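Local coordinates for protein deoxyribose-phosphate aldolase (Toxoplasma gondii, PDB 4EIV) that belongs to the deoxyribose-phosphate aldolase family and folds as a TIM barrel, eight parallel strands closed into a barrel with helices packed around it, at residues S23-L27 with L279-Y283; F29-L35 with I57-R63; V67-R71 with I84-A88; V102-V107 with E143-V147; I234-D240 with K266-G272. All coordinates share one frame; numbering follows the deposited sequence.

Interaction 1. Residues S23-L27 with L279-Y283; sequences SRTLL and LRDCY
One face of the Tyr283 ring carries the CD methylene of Arg24, set off toward the rim, in a CH-pi contact with CD 4.0 Å from the ring centroid. The two side chains run alongside each other in the same direction; Arg24 has CG anti to the backbone N and a bend at chi2 (64°). Its guanidinium plane stands 71° from the ring, and CZ is too distant for more than a weak cation-pi attraction. At the edge of that guanidinium, in its plane, a water accepts from Arg24 NE at 2.9 Å and also pairs with Tyr283 OH at 2.8 Å. The Arg280 guanidinium has Leu27 CD2 over the centre of one face, while its NH1 is bonded to Pro55 O.

Helices 17-27 and 273-284 cross here at -134°, the first preceding the barrel's opening strand and the second following its last. Leu27 and Leu279 slide past each other in opposite directions, with Leu27 CD2 3.8 Å from Leu279 CB. Leu26 meets Leu279 at about a right angle, Leu26 CD1 3.8 Å from Leu279 CD2. Ser23 OG bonds to Lys19 O of its own helix. Pro259 and Met251 of the second subunit pack on Arg24 and Tyr283, respectively.

The Cys282 side chain lies about 2 Å from a bound beta-mercaptoethanol, probably from the crystallisation liquor; a separation that short would suit a disulfide. Otherwise the contact relies on apolar packing with one water-bridged polar edge.

Interaction 2. Residues F29-L35 with I57-R63; sequences FFEVAAL and IVGVSVR
Leu35 O is gripped by Arg63 from across the strand pair: NE donates at 2.8 Å, tilted from both the carbonyl and the guanidinium planes, and NH2 adds a weak bond. The Arg63 chain, bent at chi2 (-61°), brings this edge of the group back to the neighbouring segment. At the other end Phe30 O takes Val58 N at 2.9 Å, in the carbonyl plane, plus a weak bond from Gly59 N.

Between these ends the strands pair in parallel, Glu31 beside Gly59, Val32 beside Val60 and Ala33 beside Ser61. Ser61 N gives Val32 O a nearly straight bond of 2.9 Å (171°), and Ala34 N reaches Ser61 O. One water donates to both Glu31 O and Ser61 OG; another joins Ala34 O to Arg63 N.

Ile57 CD1 lies in the plane of the Phe30 ring, 4.0 Å from CD2 at its edge, and also touches Val32 CG1 at 3.8 Å. Inside the barrel, Glu31 forms salt bridges with Lys235, Arg268 and Lys154, and Ser61 OG bonds to Glu118. Val32 and Val60 point outward onto helix 41-52, which connects the two strands as a beta-alpha-beta unit, while Phe30 and Ile57 pack under helix 273-284.

Interaction 3. Residues V67-R71 with I84-A88; sequences VRFIR and IKVCA
Val86 and Ile70 reach toward each other tip to tip, CG2 to CG2 3.7 Å, where helix 67-74 lies against strand 85-90. Together with strand 59-62 these elements form one beta-alpha-beta unit of the TIM barrel. The helix runs back along the strand almost exactly antiparallel (174°).

Val86 is the centre of the contact, and its two methyls divide the work. With CG1 anti to the backbone N (chi1 174°), that branch meets Val67, whose side chain crosses at a slant with Val67 CG2 4.0 Å from Val86 CG1. Val67 CG2 also touches Ala88 CB at 4.0 Å, one strand repeat further on. The other branch, CG2, serves both Ile70 and Arg71.

Arg71 comes at Val86 from the opposite direction, and its flat end lies across the methyl: Val86 CG2 sits over the centre of one guanidinium face, 3.7 Å from CZ. The group has several polar partners: NH1 bonds to Val81 O and NH2 forms a salt bridge with Asp115, whose carboxylate also accepts from Val86 N. The bond to the strand itself is short and straight: Arg71 NH2 to Ile84 O, 2.7 Å at 174°, with the oxygen in the guanidinium plane and the nitrogen in the carbonyl plane.

Interaction 4. Residues V102-V107 with E143-V147; sequences VSLEAV and EVKKV
Val147 spreads its branches over the facing helix, CG2 going to Ala106 CB at 4.0 Å and CB with CG1 going to Val107. Its chi1 of -57° places CG1 anti to the carbonyl carbon and CG2 between the backbone N and that carbon, which turns CG2 to Ala106 and within 4.1 Å of Ser103 O. Val107 has the other common valine conformation, CG1 anti to the backbone N, which leaves CG2 to meet Val147 CB at 3.8 Å; the two side chains cross at about a right angle.

A turn earlier, Val102 and Val144 share that conformation. They cross at a slant, with Val102 CG1 3.8 Å from Val144 CG2. Next to this pair Ser103 OG lies beside Val144 CG2. It is hydrogen-bonded to Pro99 O, a turn back in its own helix; Glu143 O is 3.6 Å from OG, with no hydrogen bond across.

Helices 99-111 and 130-148 belong to the outer layer of the barrel and run nearly parallel here, 22° apart. Val102 continues inward onto Val90 of strand 85-90, and Val144 onto Leu153 of strand 152-156. Lys146 NZ and Glu143 OE1 form a salt bridge of 2.8 Å within the second helix. The contact is thus apolar and without directional bonds, its one hydroxyl satisfied within its own helix.

Interaction 5. Residues I234-D240 with K266-G272; sequences IKIEVGD and KFRVGGG
Residues 234-237 and 267-270 pair as parallel strands with an axis angle of 20°, Lys235 beside Arg268 and Glu237 beside Gly270, and their bonds alternate between the two strands, as in Gly270 N to Ile236 O at 2.9 Å, met from above the carbonyl plane, and the nearly straight Val238 N to Gly270 O at 2.9 Å (171°).

Phe267 is held by its rim. Ile234 CG2 and Ile236 CD1 both lie in the ring plane, Ile234 CG2 3.8 Å from Phe267 CD1 and Ile236 CD1 3.7 Å from Phe267 CE1. Ile234 runs alongside the ring, while the Ile236 side chain runs at a slant to that of Phe267 and meets the rim with its CD1 end. These are the last two strands of the eight-stranded TIM barrel, and helix 243-257 joins them as a beta-alpha-beta unit, its Met253 and Phe249 covering the side with Phe267 and the two isoleucines.

Lys235 and Arg268 occupy the other side, inside the barrel. The Lys235 chain is extended throughout, from chi1 of 174° onward; it slants past Arg268 CB and lays CE over Gly270 CA at 3.7 Å, contact made close by the bare glycine. Its NZ then forms salt bridges with Glu31 and Glu118, and Arg268 NH1 with Glu31 and Glu116. Glu237 bends at chi2, and OE1 accepts Gly239 N at 2.8 Å from above the carboxylate plane; OE2 bonds to Ser186 and His193. Beyond the strands, Gly272 at the N-cap of helix 273-284 gives Gly239 O a weak bond.

From the N terminus, helix 17-27 opens interaction 1, which closes 252 residues later on helix 273-284 and encloses all the others. Inside it they follow in series. Interaction 2 closes first, pairing strands 30-34 and 59-62; interaction 3 then sets helix 67-74 on strand 85-90, which bonds edge to edge with 59-62. Interaction 4 joins two outer helices across the barrel from interaction 1, their centres about 34 Å apart. Interaction 5 pairs the last two strands, and strand 267-271 lies beside 30-34, where the barrel closes. There charged side chains inside the barrel join interactions 2 and 5. None of the loops cross.

Interaction 1. Residues S23-L27 with L279-Y283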
# COMPACT_ATOMS: atom_id res chain seq x y z
N SER A 23 -4.10 9.32 8.23
CA SER A 23 -5.03 10.14 7.43
C SER A 23 -4.74 10.02 5.94
O SER A 23 -5.65 9.84 5.14
CB SER A 23 -4.95 11.60 7.84
OG SER A 23 -5.36 11.80 9.17
N ARG A 24 -3.46 10.11 5.58
CA ARG A 24 -3.05 10.03 4.17
C ARG A 24 -3.43 8.68 3.56
O ARG A 24 -3.89 8.60 2.42
CB ARG A 24 -1.56 10.29 4.01
CG ARG A 24 -1.07 10.18 2.56
CD ARG A 24 -1.71 11.23 1.66
NE ARG A 24 -1.37 11.06 0.25
CZ ARG A 24 -2.10 10.41 -0.64
NH1 ARG A 24 -3.22 9.78 -0.29
NH2 ARG A 24 -1.71 10.38 -1.90
N THR A 25 -3.21 7.63 4.34
CA THR A 25 -3.58 6.29 3.94
C THR A 25 -5.09 6.17 3.71
O THR A 25 -5.53 5.63 2.71
CB THR A 25 -3.14 5.29 5.03
OG1 THR A 25 -1.71 5.27 5.14
CG2 THR A 25 -3.63 3.87 4.71
N LEU A 26 -5.87 6.66 4.66
CA LEU A 26 -7.33 6.62 4.51
C LEU A 26 -7.82 7.42 3.29
O LEU A 26 -8.77 7.00 2.65
CB LEU A 26 -8.01 7.05 5.83
CG LEU A 26 -7.88 6.02 6.96
CD1 LEU A 26 -8.22 6.62 8.28
CD2 LEU A 26 -8.72 4.76 6.69
N LEU A 27 -7.21 8.56 3.01
CA LEU A 27 -7.61 9.36 1.84
C LEU A 27 -7.47 8.52 0.57
O LEU A 27 -8.28 8.60 -0.33
CB LEU A 27 -6.80 10.64 1.69
CG LEU A 27 -7.06 11.73 2.74
CD1 LEU A 27 -5.99 12.82 2.63
CD2 LEU A 27 -8.49 12.34 2.59
N LEU A 279 -10.04 13.96 7.87
CA LEU A 279 -8.87 13.31 7.28
C LEU A 279 -8.01 14.34 6.56
O LEU A 279 -6.79 14.38 6.76
CB LEU A 279 -9.29 12.24 6.28
CG LEU A 279 -10.06 11.03 6.83
CD1 LEU A 279 -10.48 10.11 5.69
CD2 LEU A 279 -9.26 10.27 7.87
N ARG A 280 -8.64 15.17 5.74
CA ARG A 280 -7.90 16.13 4.94
C ARG A 280 -7.23 17.19 5.81
O ARG A 280 -6.07 17.55 5.58
CB ARG A 280 -8.76 16.73 3.83
CG ARG A 280 -7.86 17.30 2.76
CD ARG A 280 -8.56 17.69 1.51
NE ARG A 280 -9.06 16.61 0.65
CZ ARG A 280 -8.32 15.78 -0.08
NH1 ARG A 280 -6.99 15.72 0.03
NH2 ARG A 280 -8.93 14.94 -0.89
N ASP A 281 -7.93 17.66 6.84
CA ASP A 281 -7.35 18.62 7.77
C ASP A 281 -6.10 18.05 8.45
O ASP A 281 -5.09 18.74 8.62
CB ASP A 281 -8.39 19.07 8.81
CG ASP A 281 -9.49 19.96 8.18
OD1 ASP A 281 -9.41 20.32 6.98
OD2 ASP A 281 -10.46 20.29 8.90
N CYS A 282 -6.17 16.77 8.82
CA CYS A 282 -5.06 16.11 9.47
C CYS A 282 -3.86 16.01 8.52
O CYS A 282 -2.75 16.40 8.87
CB CYS A 282 -5.48 14.71 9.93
SG CYS A 282 -4.18 13.84 10.82
N TYR A 283 -4.10 15.50 7.32
CA TYR A 283 -3.03 15.37 6.35
C TYR A 283 -2.38 16.70 5.99
O TYR A 283 -1.14 16.79 5.89
CB TYR A 283 -3.52 14.71 5.06
CG TYR A 283 -2.48 14.81 3.99
CD1 TYR A 283 -1.28 14.11 4.10
CD2 TYR A 283 -2.65 15.66 2.90
CE1 TYR A 283 -0.29 14.23 3.15
CE2 TYR A 283 -1.65 15.79 1.93
CZ TYR A 283 -0.47 15.07 2.07
OH TYR A 283 0.50 15.16 1.12
O HOH W 1 1.07 12.55 0.13

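Interaction 2. Residues F29-L35 with I57-R63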
# COMPACT_ATOMS: atom_id res chain seq x y z
N PHE A 29 -8.04 5.47 0.19
CA PHE A 29 -9.11 4.46 0.16
C PHE A 29 -10.52 5.05 0.16
O PHE A 29 -11.50 4.31 0.00
CB PHE A 29 -9.08 3.58 1.42
CG PHE A 29 -7.77 2.89 1.67
CD1 PHE A 29 -7.04 2.35 0.63
CD2 PHE A 29 -7.32 2.73 2.98
CE1 PHE A 29 -5.84 1.69 0.88
CE2 PHE A 29 -6.12 2.05 3.23
CZ PHE A 29 -5.39 1.53 2.17
N PHE A 30 -10.63 6.36 0.33
CA PHE A 30 -11.91 6.95 0.68
C PHE A 30 -12.87 7.21 -0.45
O PHE A 30 -12.49 7.69 -1.51
CB PHE A 30 -11.68 8.26 1.49
CG PHE A 30 -12.76 8.60 2.49
CD1 PHE A 30 -12.77 7.98 3.72
CD2 PHE A 30 -13.75 9.51 2.21
CE1 PHE A 30 -13.72 8.28 4.64
CE2 PHE A 30 -14.73 9.81 3.16
CZ PHE A 30 -14.71 9.18 4.36
N GLU A 31 -14.14 6.90 -0.17
CA GLU A 31 -15.25 7.20 -1.06
C GLU A 31 -16.29 7.93 -0.22
O GLU A 31 -16.91 7.35 0.67
CB GLU A 31 -15.80 5.91 -1.68
CG GLU A 31 -14.83 5.26 -2.65
CD GLU A 31 -15.29 3.94 -3.19
OE1 GLU A 31 -16.07 3.25 -2.54
OE2 GLU A 31 -14.84 3.58 -4.31
N VAL A 32 -16.46 9.22 -0.49
CA VAL A 32 -17.35 10.05 0.31
C VAL A 32 -18.80 9.95 -0.18
O VAL A 32 -19.04 9.91 -1.38
CB VAL A 32 -16.87 11.53 0.33
CG1 VAL A 32 -16.96 12.18 -1.05
CG2 VAL A 32 -17.59 12.34 1.41
N ALA A 33 -19.73 9.89 0.76
CA ALA A 33 -21.14 9.80 0.46
C ALA A 33 -21.82 11.16 0.29
O ALA A 33 -21.60 12.07 1.08
CB ALA A 33 -21.85 9.03 1.58
N ALA A 34 -22.66 11.27 -0.73
CA ALA A 34 -23.57 12.40 -0.92
C ALA A 34 -24.85 11.77 -1.51
O ALA A 34 -25.17 11.97 -2.67
CB ALA A 34 -22.97 13.47 -1.84
N LEU A 35 -25.53 10.99 -0.66
CA LEU A 35 -26.61 10.07 -1.04
C LEU A 35 -28.00 10.36 -0.56
O LEU A 35 -28.91 9.60 -0.90
CB LEU A 35 -26.26 8.66 -0.50
CG LEU A 35 -25.05 7.98 -1.13
CD1 LEU A 35 -24.56 6.79 -0.30
CD2 LEU A 35 -25.38 7.57 -2.57
N ILE A 57 -9.18 11.78 -3.21
CA ILE A 57 -9.64 10.50 -2.70
C ILE A 57 -10.07 9.63 -3.88
O ILE A 57 -9.94 10.04 -5.04
CB ILE A 57 -10.76 10.65 -1.66
CG1 ILE A 57 -12.05 11.23 -2.26
CG2 ILE A 57 -10.26 11.47 -0.46
CD1 ILE A 57 -13.27 11.18 -1.35
N VAL A 58 -10.59 8.43 -3.60
CA VAL A 58 -10.96 7.55 -4.71
C VAL A 58 -12.18 8.06 -5.49
O VAL A 58 -12.19 8.08 -6.71
CB VAL A 58 -11.25 6.10 -4.22
CG1 VAL A 58 -11.57 5.20 -5.39
CG2 VAL A 58 -10.05 5.54 -3.42
N GLY A 59 -13.23 8.42 -4.78
CA GLY A 59 -14.46 8.81 -5.43
C GLY A 59 -15.55 9.32 -4.52
O GLY A 59 -15.35 9.53 -3.31
N VAL A 60 -16.69 9.59 -5.16
CA VAL A 60 -17.88 10.08 -4.51
C VAL A 60 -19.02 9.16 -4.89
O VAL A 60 -19.10 8.70 -6.04
CB VAL A 60 -18.20 11.56 -4.91
CG1 VAL A 60 -18.40 11.70 -6.43
CG2 VAL A 60 -19.38 12.11 -4.12
N SER A 61 -19.88 8.86 -3.91
CA SER A 61 -21.08 8.07 -4.10
C SER A 61 -22.29 8.99 -4.15
O SER A 61 -22.56 9.71 -3.20
CB SER A 61 -21.28 7.06 -2.97
OG SER A 61 -20.23 6.10 -2.92
N VAL A 62 -23.01 8.94 -5.26
CA VAL A 62 -24.24 9.72 -5.40
C VAL A 62 -25.34 8.87 -6.01
O VAL A 62 -25.07 7.82 -6.59
CB VAL A 62 -24.04 10.96 -6.33
CG1 VAL A 62 -23.11 11.99 -5.68
CG2 VAL A 62 -23.52 10.52 -7.69
N ARG A 63 -26.58 9.35 -5.93
CA ARG A 63 -27.67 8.71 -6.66
C ARG A 63 -27.47 9.02 -8.15
O ARG A 63 -26.79 10.00 -8.52
CB ARG A 63 -29.04 9.25 -6.23
CG ARG A 63 -29.35 9.16 -4.78
CD ARG A 63 -29.38 7.73 -4.21
NE ARG A 63 -29.96 7.91 -2.90
CZ ARG A 63 -31.28 7.94 -2.65
NH1 ARG A 63 -32.16 7.58 -3.58
NH2 ARG A 63 -31.71 8.28 -1.45
O HOH W 2 -19.22 5.91 -0.40
O HOH W 3 -27.10 11.86 -4.60

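Interaction 3. Residues V67-R71 with I84-A88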
# COMPACT_ATOMS: atom_id res chain seq x y z
N VAL A 67 -25.03 12.14 -11.36
CA VAL A 67 -23.87 11.69 -12.14
C VAL A 67 -23.53 12.69 -13.26
O VAL A 67 -22.39 13.16 -13.36
CB VAL A 67 -24.07 10.26 -12.72
CG1 VAL A 67 -22.91 9.83 -13.61
CG2 VAL A 67 -24.28 9.23 -11.58
N ARG A 68 -24.52 13.03 -14.08
CA ARG A 68 -24.30 13.97 -15.18
C ARG A 68 -23.88 15.34 -14.67
O ARG A 68 -23.03 15.99 -15.29
CB ARG A 68 -25.55 14.10 -16.07
CG ARG A 68 -25.38 15.08 -17.23
CD ARG A 68 -26.53 14.97 -18.19
NE ARG A 68 -26.54 13.64 -18.79
CZ ARG A 68 -25.91 13.30 -19.91
NH1 ARG A 68 -25.22 14.19 -20.60
NH2 ARG A 68 -25.98 12.04 -20.35
N PHE A 69 -24.48 15.79 -13.57
CA PHE A 69 -24.09 17.06 -12.97
C PHE A 69 -22.60 17.11 -12.70
O PHE A 69 -21.92 18.05 -13.11
CB PHE A 69 -24.85 17.33 -11.67
CG PHE A 69 -24.30 18.50 -10.90
CD1 PHE A 69 -24.43 19.80 -11.38
CD2 PHE A 69 -23.61 18.30 -9.70
CE1 PHE A 69 -23.90 20.87 -10.67
CE2 PHE A 69 -23.10 19.36 -8.99
CZ PHE A 69 -23.24 20.65 -9.48
N ILE A 70 -22.08 16.08 -12.04
CA ILE A 70 -20.66 16.04 -11.73
C ILE A 70 -19.77 15.97 -12.99
O ILE A 70 -18.80 16.73 -13.14
CB ILE A 70 -20.32 14.84 -10.82
CG1 ILE A 70 -20.97 15.03 -9.45
CG2 ILE A 70 -18.80 14.70 -10.70
CD1 ILE A 70 -20.97 13.76 -8.59
N ARG A 71 -20.14 15.07 -13.91
CA ARG A 71 -19.34 14.78 -15.09
C ARG A 71 -19.40 15.77 -16.25
O ARG A 71 -18.45 15.86 -17.04
CB ARG A 71 -19.66 13.37 -15.61
CG ARG A 71 -19.03 12.28 -14.76
CD ARG A 71 -17.53 12.25 -15.03
NE ARG A 71 -16.80 11.25 -14.27
CZ ARG A 71 -15.96 11.48 -13.25
NH1 ARG A 71 -15.68 12.71 -12.81
NH2 ARG A 71 -15.35 10.45 -12.68
N ILE A 84 -11.65 12.27 -9.70
CA ILE A 84 -12.22 11.32 -8.74
C ILE A 84 -13.24 10.49 -9.50
O ILE A 84 -13.76 10.93 -10.52
CB ILE A 84 -12.88 11.97 -7.51
CG1 ILE A 84 -14.06 12.88 -7.91
CG2 ILE A 84 -11.84 12.72 -6.69
CD1 ILE A 84 -14.85 13.43 -6.70
N LYS A 85 -13.48 9.28 -9.02
CA LYS A 85 -14.48 8.41 -9.61
C LYS A 85 -15.86 8.80 -9.10
O LYS A 85 -15.99 9.34 -8.00
CB LYS A 85 -14.24 6.97 -9.22
CG LYS A 85 -13.08 6.29 -9.88
CD LYS A 85 -12.98 4.89 -9.30
CE LYS A 85 -12.16 3.94 -10.12
NZ LYS A 85 -12.12 2.62 -9.42
N VAL A 86 -16.87 8.55 -9.93
CA VAL A 86 -18.26 8.74 -9.56
C VAL A 86 -18.87 7.33 -9.45
O VAL A 86 -18.88 6.56 -10.42
CB VAL A 86 -19.03 9.62 -10.56
CG1 VAL A 86 -20.50 9.66 -10.21
CG2 VAL A 86 -18.45 11.04 -10.58
N CYS A 87 -19.33 6.98 -8.26
CA CYS A 87 -19.98 5.69 -8.05
C CYS A 87 -21.47 5.94 -7.84
O CYS A 87 -21.86 6.66 -6.92
CB CYS A 87 -19.37 4.94 -6.88
SG CYS A 87 -20.13 3.33 -6.65
N ALA A 88 -22.28 5.37 -8.73
CA ALA A 88 -23.72 5.57 -8.72
C ALA A 88 -24.41 4.51 -7.85
O ALA A 88 -24.23 3.30 -8.11
CB ALA A 88 -24.28 5.51 -10.13

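Interaction 4. Residues V102-V107 with E143-V147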
# COMPACT_ATOMS: atom_id res chain seq x y z
N VAL A 102 -33.55 -1.95 -11.47
CA VAL A 102 -32.20 -1.61 -11.01
C VAL A 102 -31.22 -1.59 -12.19
O VAL A 102 -30.36 -0.72 -12.28
CB VAL A 102 -31.73 -2.54 -9.88
CG1 VAL A 102 -30.38 -2.10 -9.38
CG2 VAL A 102 -32.74 -2.53 -8.73
N SER A 103 -31.36 -2.54 -13.11
CA SER A 103 -30.53 -2.52 -14.29
C SER A 103 -30.71 -1.21 -15.07
O SER A 103 -29.74 -0.64 -15.55
CB SER A 103 -30.82 -3.73 -15.14
OG SER A 103 -30.40 -4.89 -14.47
N LEU A 104 -31.95 -0.72 -15.17
CA LEU A 104 -32.22 0.54 -15.88
C LEU A 104 -31.53 1.74 -15.21
O LEU A 104 -31.01 2.63 -15.89
CB LEU A 104 -33.73 0.74 -16.09
CG LEU A 104 -34.41 -0.19 -17.13
CD1 LEU A 104 -35.92 -0.03 -17.13
CD2 LEU A 104 -33.88 0.00 -18.57
N GLU A 105 -31.51 1.78 -13.87
CA GLU A 105 -30.77 2.83 -13.15
C GLU A 105 -29.28 2.77 -13.49
O GLU A 105 -28.64 3.79 -13.74
CB GLU A 105 -30.87 2.68 -11.64
CG GLU A 105 -32.22 2.77 -11.03
CD GLU A 105 -32.08 2.77 -9.55
OE1 GLU A 105 -31.69 3.82 -9.00
OE2 GLU A 105 -32.33 1.73 -8.91
N ALA A 106 -28.72 1.56 -13.46
CA ALA A 106 -27.30 1.35 -13.73
C ALA A 106 -26.94 1.75 -15.15
O ALA A 106 -25.93 2.42 -15.37
CB ALA A 106 -26.91 -0.10 -13.45
N VAL A 107 -27.74 1.34 -16.12
CA VAL A 107 -27.48 1.68 -17.51
C VAL A 107 -27.41 3.20 -17.69
O VAL A 107 -26.48 3.73 -18.33
CB VAL A 107 -28.58 1.12 -18.45
CG1 VAL A 107 -28.42 1.67 -19.87
CG2 VAL A 107 -28.55 -0.40 -18.49
N GLU A 143 -27.92 -9.83 -13.00
CA GLU A 143 -28.53 -8.97 -14.00
C GLU A 143 -27.87 -7.61 -14.08
O GLU A 143 -27.63 -7.09 -15.17
CB GLU A 143 -30.04 -8.87 -13.77
CG GLU A 143 -30.75 -10.17 -14.15
CD GLU A 143 -30.65 -10.48 -15.62
OE1 GLU A 143 -30.27 -11.63 -15.97
OE2 GLU A 143 -30.89 -9.55 -16.43
N VAL A 144 -27.58 -7.02 -12.92
CA VAL A 144 -26.90 -5.73 -12.91
C VAL A 144 -25.48 -5.88 -13.45
O VAL A 144 -24.99 -5.02 -14.21
CB VAL A 144 -26.93 -5.09 -11.49
CG1 VAL A 144 -26.06 -3.82 -11.43
CG2 VAL A 144 -28.37 -4.76 -11.11
N LYS A 145 -24.79 -6.95 -13.06
CA LYS A 145 -23.41 -7.17 -13.57
C LYS A 145 -23.35 -7.24 -15.10
O LYS A 145 -22.38 -6.81 -15.69
CB LYS A 145 -22.76 -8.42 -12.96
CG LYS A 145 -21.27 -8.64 -13.29
CD LYS A 145 -20.34 -7.45 -13.03
CE LYS A 145 -18.89 -7.71 -13.51
NZ LYS A 145 -17.95 -6.52 -13.34
N LYS A 146 -24.39 -7.78 -15.72
CA LYS A 146 -24.45 -7.86 -17.18
C LYS A 146 -24.36 -6.48 -17.84
O LYS A 146 -23.75 -6.34 -18.90
CB LYS A 146 -25.74 -8.54 -17.65
CG LYS A 146 -25.80 -10.05 -17.45
CD LYS A 146 -27.12 -10.60 -17.98
CE LYS A 146 -27.26 -12.09 -17.71
NZ LYS A 146 -28.63 -12.59 -18.08
N VAL A 147 -25.00 -5.49 -17.23
CA VAL A 147 -24.99 -4.14 -17.80
C VAL A 147 -23.78 -3.32 -17.39
O VAL A 147 -23.40 -2.40 -18.11
CB VAL A 147 -26.33 -3.36 -17.52
CG1 VAL A 147 -27.54 -4.16 -18.07
CG2 VAL A 147 -26.52 -3.05 -16.08

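Interaction 5. Residues I234-D240 with K266-G272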
# COMPACT_ATOMS: atom_id res chain seq x y z
N ILE A 234 -13.31 -5.55 -0.59
CA ILE A 234 -14.21 -5.24 0.53
C ILE A 234 -14.21 -3.73 0.74
O ILE A 234 -13.16 -3.08 0.74
CB ILE A 234 -13.84 -5.95 1.85
CG1 ILE A 234 -14.93 -5.73 2.90
CG2 ILE A 234 -12.55 -5.43 2.40
CD1 ILE A 234 -14.68 -6.48 4.18
N LYS A 235 -15.41 -3.19 0.89
CA LYS A 235 -15.63 -1.78 1.23
C LYS A 235 -16.27 -1.69 2.60
O LYS A 235 -17.37 -2.24 2.81
CB LYS A 235 -16.50 -1.07 0.19
CG LYS A 235 -16.87 0.35 0.56
CD LYS A 235 -17.47 1.14 -0.56
CE LYS A 235 -17.98 2.49 -0.09
NZ LYS A 235 -18.49 3.33 -1.22
N ILE A 236 -15.58 -1.04 3.53
CA ILE A 236 -16.03 -0.84 4.89
C ILE A 236 -16.67 0.54 4.95
O ILE A 236 -15.99 1.56 4.78
CB ILE A 236 -14.87 -0.98 5.88
CG1 ILE A 236 -14.21 -2.36 5.77
CG2 ILE A 236 -15.34 -0.76 7.30
CD1 ILE A 236 -13.04 -2.62 6.70
N GLU A 237 -18.00 0.54 5.06
CA GLU A 237 -18.78 1.79 5.12
C GLU A 237 -19.02 2.10 6.59
O GLU A 237 -19.61 1.29 7.32
CB GLU A 237 -20.08 1.64 4.33
CG GLU A 237 -20.90 2.93 4.15
CD GLU A 237 -21.67 3.34 5.39
OE1 GLU A 237 -21.59 4.53 5.71
OE2 GLU A 237 -22.33 2.47 6.02
N VAL A 238 -18.48 3.23 7.06
CA VAL A 238 -18.40 3.54 8.48
C VAL A 238 -19.35 4.59 8.96
O VAL A 238 -19.28 5.00 10.12
CB VAL A 238 -16.95 3.92 8.88
CG1 VAL A 238 -15.98 2.79 8.50
CG2 VAL A 238 -16.52 5.22 8.25
N GLY A 239 -20.23 5.07 8.10
CA GLY A 239 -21.20 6.04 8.55
C GLY A 239 -20.55 7.36 8.86
O GLY A 239 -19.74 7.87 8.07
N ASP A 240 -20.85 7.88 10.06
CA ASP A 240 -20.36 9.19 10.49
C ASP A 240 -19.37 9.14 11.65
O ASP A 240 -19.19 10.12 12.38
CB ASP A 240 -21.56 10.10 10.80
CG ASP A 240 -22.38 10.40 9.55
OD1 ASP A 240 -23.57 10.00 9.50
OD2 ASP A 240 -21.80 10.97 8.58
N LYS A 266 -8.60 -3.24 -4.09
CA LYS A 266 -9.41 -4.25 -3.38
C LYS A 266 -9.93 -3.80 -2.01
O LYS A 266 -10.46 -4.62 -1.25
CB LYS A 266 -8.63 -5.53 -3.21
CG LYS A 266 -7.34 -5.40 -2.44
CD LYS A 266 -6.54 -6.75 -2.38
CE LYS A 266 -6.07 -7.29 -3.73
NZ LYS A 266 -5.36 -8.61 -3.64
N PHE A 267 -9.81 -2.52 -1.70
CA PHE A 267 -10.22 -1.99 -0.41
C PHE A 267 -10.68 -0.58 -0.55
O PHE A 267 -10.04 0.22 -1.23
CB PHE A 267 -9.05 -2.06 0.56
CG PHE A 267 -9.41 -1.62 1.92
CD1 PHE A 267 -10.39 -2.29 2.64
CD2 PHE A 267 -8.79 -0.53 2.50
CE1 PHE A 267 -10.73 -1.87 3.91
CE2 PHE A 267 -9.13 -0.11 3.77
CZ PHE A 267 -10.11 -0.79 4.48
N ARG A 268 -11.81 -0.26 0.10
CA ARG A 268 -12.33 1.09 0.11
C ARG A 268 -12.93 1.35 1.49
O ARG A 268 -13.39 0.41 2.17
CB ARG A 268 -13.43 1.33 -0.95
CG ARG A 268 -13.07 1.01 -2.36
CD ARG A 268 -12.07 2.00 -2.99
NE ARG A 268 -11.48 1.33 -4.13
CZ ARG A 268 -12.07 1.14 -5.30
NH1 ARG A 268 -13.25 1.66 -5.57
NH2 ARG A 268 -11.45 0.43 -6.23
N VAL A 269 -12.95 2.61 1.88
CA VAL A 269 -13.61 3.05 3.07
C VAL A 269 -14.65 4.06 2.63
O VAL A 269 -14.33 5.07 1.98
CB VAL A 269 -12.66 3.68 4.07
CG1 VAL A 269 -13.40 4.30 5.23
CG2 VAL A 269 -11.68 2.63 4.55
N GLY A 270 -15.92 3.79 2.93
CA GLY A 270 -17.00 4.74 2.66
C GLY A 270 -17.35 5.50 3.92
O GLY A 270 -17.52 4.92 4.97
N GLY A 271 -17.44 6.82 3.80
CA GLY A 271 -17.79 7.61 4.96
C GLY A 271 -18.36 8.96 4.58
O GLY A 271 -18.50 9.27 3.41
N GLY A 272 -18.69 9.74 5.60
CA GLY A 272 -19.32 11.03 5.41
C GLY A 272 -18.38 12.18 5.16
O GLY A 272 -17.15 12.06 5.28